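Local coordinates for protein putative thiosugar synthase (Amycolatopsis orientalis, PDB 4N6F) that probably adds sulphur delivered by a sulphur-carrier protein to a sugar phosphate in 2-thiosugar biosynthesis, and binds fructose 6-phosphate in its TIM barrel, at residues V36-A48 with L220-R234. Residues are numbered along the deposited sequence; the frame is centred on the assembly and turned at random.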
loop_
_atom_site.group_PDB
_atom_site.type_symbol
_atom_site.label_atom_id
_atom_site.label_comp_id
_atom_site.label_asym_id
_atom_site.label_seq_id
_atom_site.Cartn_x
_atom_site.Cartn_y
_atom_site.Cartn_z
ATOM N N VAL A 36 -13.920 -17.725 18.092
ATOM C CA VAL A 36 -12.550 -17.878 18.592
ATOM C C VAL A 36 -11.540 -18.158 17.470
ATOM O O VAL A 36 -10.483 -17.524 17.428
ATOM C CB VAL A 36 -12.469 -18.940 19.711
ATOM C CG1 VAL A 36 -11.024 -19.211 20.122
ATOM C CG2 VAL A 36 -13.269 -18.477 20.915
ATOM N N PRO A 37 -11.857 -19.099 16.557
ATOM C CA PRO A 37 -11.038 -19.289 15.358
ATOM C C PRO A 37 -10.744 -18.007 14.578
ATOM O O PRO A 37 -9.607 -17.787 14.179
ATOM C CB PRO A 37 -11.888 -20.236 14.505
ATOM C CG PRO A 37 -12.597 -21.077 15.513
ATOM C CD PRO A 37 -12.861 -20.177 16.698
ATOM N N LEU A 38 -11.766 -17.183 14.364
ATOM C CA LEU A 38 -11.612 -15.917 13.651
ATOM C C LEU A 38 -10.634 -14.981 14.367
ATOM O O LEU A 38 -9.748 -14.401 13.737
ATOM C CB LEU A 38 -12.964 -15.206 13.496
ATOM C CG LEU A 38 -12.925 -13.795 12.874
ATOM C CD1 LEU A 38 -12.443 -13.859 11.429
ATOM C CD2 LEU A 38 -14.271 -13.097 12.960
ATOM N N VAL A 39 -10.818 -14.813 15.670
ATOM C CA VAL A 39 -9.958 -13.930 16.445
ATOM C C VAL A 39 -8.520 -14.422 16.342
ATOM O O VAL A 39 -7.624 -13.661 15.992
ATOM C CB VAL A 39 -10.405 -13.831 17.916
ATOM C CG1 VAL A 39 -9.371 -13.096 18.754
ATOM C CG2 VAL A 39 -11.739 -13.110 18.018
ATOM N N ARG A 40 -8.322 -15.708 16.619
ATOM C CA ARG A 40 -6.997 -16.327 16.555
ATOM C C ARG A 40 -6.326 -16.054 15.210
ATOM O O ARG A 40 -5.226 -15.519 15.154
ATOM C CB ARG A 40 -7.120 -17.834 16.785
ATOM C CG ARG A 40 -5.828 -18.636 16.664
ATOM C CD ARG A 40 -6.151 -20.109 16.442
ATOM N NE ARG A 40 -6.688 -20.339 15.096
ATOM C CZ ARG A 40 -7.609 -21.247 14.772
ATOM N NH1 ARG A 40 -8.011 -21.347 13.510
ATOM N NH2 ARG A 40 -8.154 -22.041 15.687
ATOM N N ASP A 41 -7.009 -16.405 14.127
ATOM C CA ASP A 41 -6.398 -16.348 12.801
ATOM C C ASP A 41 -6.075 -14.922 12.388
ATOM O O ASP A 41 -5.037 -14.652 11.796
ATOM C CB ASP A 41 -7.312 -16.993 11.756
ATOM C CG ASP A 41 -7.425 -18.508 11.918
ATOM O OD1 ASP A 41 -6.455 -19.171 12.372
ATOM O OD2 ASP A 41 -8.501 -19.040 11.571
ATOM N N VAL A 42 -6.978 -14.014 12.719
ATOM C CA VAL A 42 -6.839 -12.611 12.364
ATOM C C VAL A 42 -5.714 -11.955 13.170
ATOM O O VAL A 42 -4.898 -11.237 12.602
ATOM C CB VAL A 42 -8.198 -11.884 12.522
ATOM C CG1 VAL A 42 -8.041 -10.442 12.933
ATOM C CG2 VAL A 42 -9.006 -11.991 11.234
ATOM N N LEU A 43 -5.658 -12.206 14.479
ATOM C CA LEU A 43 -4.581 -11.638 15.292
ATOM C C LEU A 43 -3.209 -12.196 14.891
ATOM O O LEU A 43 -2.233 -11.443 14.851
ATOM C CB LEU A 43 -4.833 -11.826 16.789
ATOM C CG LEU A 43 -5.982 -11.003 17.395
ATOM C CD1 LEU A 43 -6.174 -11.347 18.867
ATOM C CD2 LEU A 43 -5.771 -9.506 17.249
ATOM N N ASN A 44 -3.141 -13.493 14.579
ATOM C CA ASN A 44 -1.902 -14.097 14.069
ATOM C C ASN A 44 -1.482 -13.506 12.732
ATOM O O ASN A 44 -0.368 -13.020 12.599
ATOM C CB ASN A 44 -2.021 -15.628 13.926
ATOM C CG ASN A 44 -1.837 -16.363 15.247
ATOM O OD1 ASN A 44 -1.119 -15.905 16.138
ATOM N ND2 ASN A 44 -2.475 -17.523 15.370
ATOM N N ALA A 45 -2.375 -13.542 11.747
ATOM C CA ALA A 45 -2.031 -13.095 10.389
ATOM C C ALA A 45 -1.814 -11.576 10.261
ATOM O O ALA A 45 -1.035 -11.137 9.427
ATOM C CB ALA A 45 -3.082 -13.554 9.396
ATOM N N ALA A 46 -2.510 -10.779 11.068
ATOM C CA ALA A 46 -2.228 -9.339 11.140
ATOM C C ALA A 46 -0.884 -9.000 11.823
ATOM O O ALA A 46 -0.379 -7.892 11.663
ATOM C CB ALA A 46 -3.364 -8.613 11.844
ATOM N N GLY A 47 -0.310 -9.943 12.576
ATOM C CA GLY A 47 0.939 -9.696 13.317
ATOM C C GLY A 47 0.706 -8.765 14.498
ATOM O O GLY A 47 1.618 -8.071 14.947
ATOM N N ALA A 48 -0.525 -8.766 14.992
ATOM C CA ALA A 48 -0.960 -7.896 16.075
ATOM C C ALA A 48 -0.273 -8.176 17.410
ATOM O O ALA A 48 0.054 -9.319 17.719
ATOM C CB ALA A 48 -2.465 -8.042 16.251
ATOM N N LEU A 220 -11.585 -6.792 7.436
ATOM C CA LEU A 220 -11.231 -8.194 7.661
ATOM C C LEU A 220 -12.475 -9.070 7.706
ATOM O O LEU A 220 -12.549 -10.083 7.023
ATOM C CB LEU A 220 -10.459 -8.349 8.978
ATOM C CG LEU A 220 -9.197 -7.494 9.100
ATOM C CD1 LEU A 220 -8.471 -7.769 10.406
ATOM C CD2 LEU A 220 -8.273 -7.741 7.914
ATOM N N VAL A 221 -13.447 -8.662 8.514
ATOM C CA VAL A 221 -14.696 -9.407 8.684
ATOM C C VAL A 221 -15.416 -9.627 7.360
ATOM O O VAL A 221 -15.998 -10.687 7.153
ATOM C CB VAL A 221 -15.643 -8.680 9.664
ATOM C CG1 VAL A 221 -17.040 -9.293 9.666
ATOM C CG2 VAL A 221 -15.064 -8.727 11.064
ATOM N N ARG A 222 -15.385 -8.631 6.475
ATOM C CA ARG A 222 -16.161 -8.683 5.234
ATOM C C ARG A 222 -15.361 -9.067 4.007
ATOM O O ARG A 222 -15.899 -9.044 2.911
ATOM C CB ARG A 222 -16.881 -7.351 4.964
ATOM C CG ARG A 222 -17.854 -6.932 6.059
ATOM C CD ARG A 222 -19.239 -6.584 5.525
ATOM N NE ARG A 222 -19.428 -5.161 5.219
ATOM C CZ ARG A 222 -20.032 -4.265 6.012
ATOM N NH1 ARG A 222 -20.512 -4.601 7.211
ATOM N NH2 ARG A 222 -20.148 -3.002 5.606
ATOM N N ALA A 223 -14.086 -9.408 4.162
ATOM C CA ALA A 223 -13.309 -9.914 3.029
ATOM C C ALA A 223 -13.645 -11.388 2.811
ATOM O O ALA A 223 -13.955 -12.089 3.760
ATOM C CB ALA A 223 -11.814 -9.742 3.268
ATOM N N GLU A 224 -13.577 -11.847 1.561
ATOM C CA GLU A 224 -13.813 -13.260 1.240
ATOM C C GLU A 224 -12.855 -14.145 2.025
ATOM O O GLU A 224 -13.248 -15.196 2.511
ATOM C CB GLU A 224 -13.678 -13.533 -0.260
ATOM C CG GLU A 224 -14.870 -13.057 -1.081
ATOM C CD GLU A 224 -14.706 -13.291 -2.582
ATOM O OE1 GLU A 224 -14.071 -14.301 -2.980
ATOM O OE2 GLU A 224 -15.229 -12.463 -3.365
ATOM N N SER A 225 -11.599 -13.721 2.147
ATOM C CA SER A 225 -10.669 -14.365 3.079
ATOM C C SER A 225 -10.111 -13.353 4.079
ATOM O O SER A 225 -9.164 -12.621 3.766
ATOM C CB SER A 225 -9.513 -15.040 2.347
ATOM O OG SER A 225 -8.589 -15.541 3.306
ATOM N N PRO A 226 -10.685 -13.318 5.292
ATOM C CA PRO A 226 -10.185 -12.440 6.342
ATOM C C PRO A 226 -8.699 -12.620 6.632
ATOM O O PRO A 226 -8.009 -11.639 6.924
ATOM C CB PRO A 226 -11.026 -12.842 7.562
ATOM C CG PRO A 226 -12.306 -13.346 6.977
ATOM C CD PRO A 226 -11.892 -14.051 5.723
ATOM N N LEU A 227 -8.218 -13.856 6.533
ATOM C CA LEU A 227 -6.833 -14.184 6.858
ATOM C C LEU A 227 -5.856 -13.528 5.909
ATOM O O LEU A 227 -4.884 -12.927 6.350
ATOM C CB LEU A 227 -6.602 -15.699 6.847
ATOM C CG LEU A 227 -6.923 -16.389 8.165
ATOM C CD1 LEU A 227 -8.308 -15.982 8.661
ATOM C CD2 LEU A 227 -6.817 -17.902 8.022
ATOM N N LEU A 228 -6.118 -13.672 4.615
ATOM C CA LEU A 228 -5.303 -13.057 3.573
ATOM C C LEU A 228 -5.294 -11.531 3.655
ATOM O O LEU A 228 -4.269 -10.916 3.379
ATOM C CB LEU A 228 -5.794 -13.466 2.173
ATOM C CG LEU A 228 -5.070 -14.583 1.426
ATOM C CD1 LEU A 228 -4.860 -15.815 2.294
ATOM C CD2 LEU A 228 -5.855 -14.950 0.172
ATOM N N MET A 229 -6.437 -10.931 3.986
ATOM C CA MET A 229 -6.525 -9.474 4.092
ATOM C C MET A 229 -5.764 -8.978 5.319
ATOM O O MET A 229 -5.083 -7.970 5.246
ATOM C CB MET A 229 -7.975 -8.984 4.144
ATOM C CG MET A 229 -8.114 -7.464 4.241
ATOM S SD MET A 229 -7.356 -6.580 2.870
ATOM C CE MET A 229 -8.683 -6.576 1.666
ATOM N N ALA A 230 -5.885 -9.694 6.430
ATOM C CA ALA A 230 -5.098 -9.406 7.619
ATOM C C ALA A 230 -3.607 -9.456 7.283
ATOM O O ALA A 230 -2.868 -8.525 7.621
ATOM C CB ALA A 230 -5.430 -10.378 8.730
ATOM N N ALA A 231 -3.187 -10.508 6.571
ATOM C CA ALA A 231 -1.788 -10.649 6.148
ATOM C C ALA A 231 -1.373 -9.524 5.216
ATOM O O ALA A 231 -0.283 -8.965 5.352
ATOM C CB ALA A 231 -1.541 -12.000 5.480
ATOM N N ALA A 232 -2.245 -9.206 4.269
ATOM C CA ALA A 232 -1.995 -8.135 3.322
ATOM C C ALA A 232 -1.831 -6.788 4.019
ATOM O O ALA A 232 -1.005 -5.976 3.624
ATOM C CB ALA A 232 -3.131 -8.054 2.319
ATOM N N MET A 233 -2.637 -6.554 5.043
ATOM C CA MET A 233 -2.585 -5.309 5.787
ATOM C C MET A 233 -1.306 -5.164 6.626
ATOM O O MET A 233 -0.756 -4.063 6.716
ATOM C CB MET A 233 -3.836 -5.167 6.643
ATOM C CG MET A 233 -5.015 -4.718 5.803
ATOM S SD MET A 233 -6.505 -4.557 6.774
ATOM C CE MET A 233 -7.547 -3.750 5.562
ATOM N N ARG A 234 -0.839 -6.263 7.224
ATOM C CA ARG A 234 0.449 -6.262 7.920
ATOM C C ARG A 234 1.539 -5.789 6.970
ATOM O O ARG A 234 2.345 -4.917 7.305
ATOM C CB ARG A 234 0.818 -7.654 8.451
ATOM C CG ARG A 234 1.846 -7.603 9.572
ATOM C CD ARG A 234 3.027 -8.542 9.405
ATOM N NE ARG A 234 2.727 -9.921 9.764
ATOM C CZ ARG A 234 3.359 -10.650 10.693
ATOM N NH1 ARG A 234 4.350 -10.154 11.428
ATOM N NH2 ARG A 234 2.976 -11.907 10.895
HETATM O O HOH W 1 1.203 -12.238 8.410
#
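A45 and A46 of helix 36-46 pack on A230 and A231 of helix 226-245. The small side chains let the backbones come close: the CA atoms of A46 and A230 are 4.5 Å apart. A45 CB and A230 CB are 4.0 Å apart. The CA-H of A231 points at A45 O, with A231 CA and A45 O 3.4 Å apart. A45 O also accepts from a water oxygen at 2.7 Å, and this water accepts in turn from R234 NE. The water lies at the edge of the R234 guanidinium, in its plane.

R234 reaches over the end of helix 36-46. Its CG is anti to the backbone N (chi1 -159°), and bends at chi2 and chi3 turn the guanidinium back over G47. One face of the R234 guanidinium lies on G47 CA, which is 3.7 Å from the plane and over its centre. G47 ends the helix in a Schellman motif with positive phi.

The two helices are the first and last of the eight-stranded parallel TIM barrel. Segments 36-46 and 226-234 run nearly parallel, their axes 24° apart, outside strand 26-28, which V42 and A46 also touch. Here the last helix closes the ring against the first.

Toward the N-terminal end of helix 226-245 the side chains are larger. V42 CG1 meets L220 CD1, on the short helix 218-221, at 3.7 Å, and V42 CG2 touches P226 CB. L38 CD1 also reaches P226 CB. L227 crosses D41 obliquely, with L227 CD1 3.4 Å from D41 CB. R40 grips D41 OD1 side-on through NE and NH1, both from one face of the carboxylate. R40 also forms a salt bridge with E72.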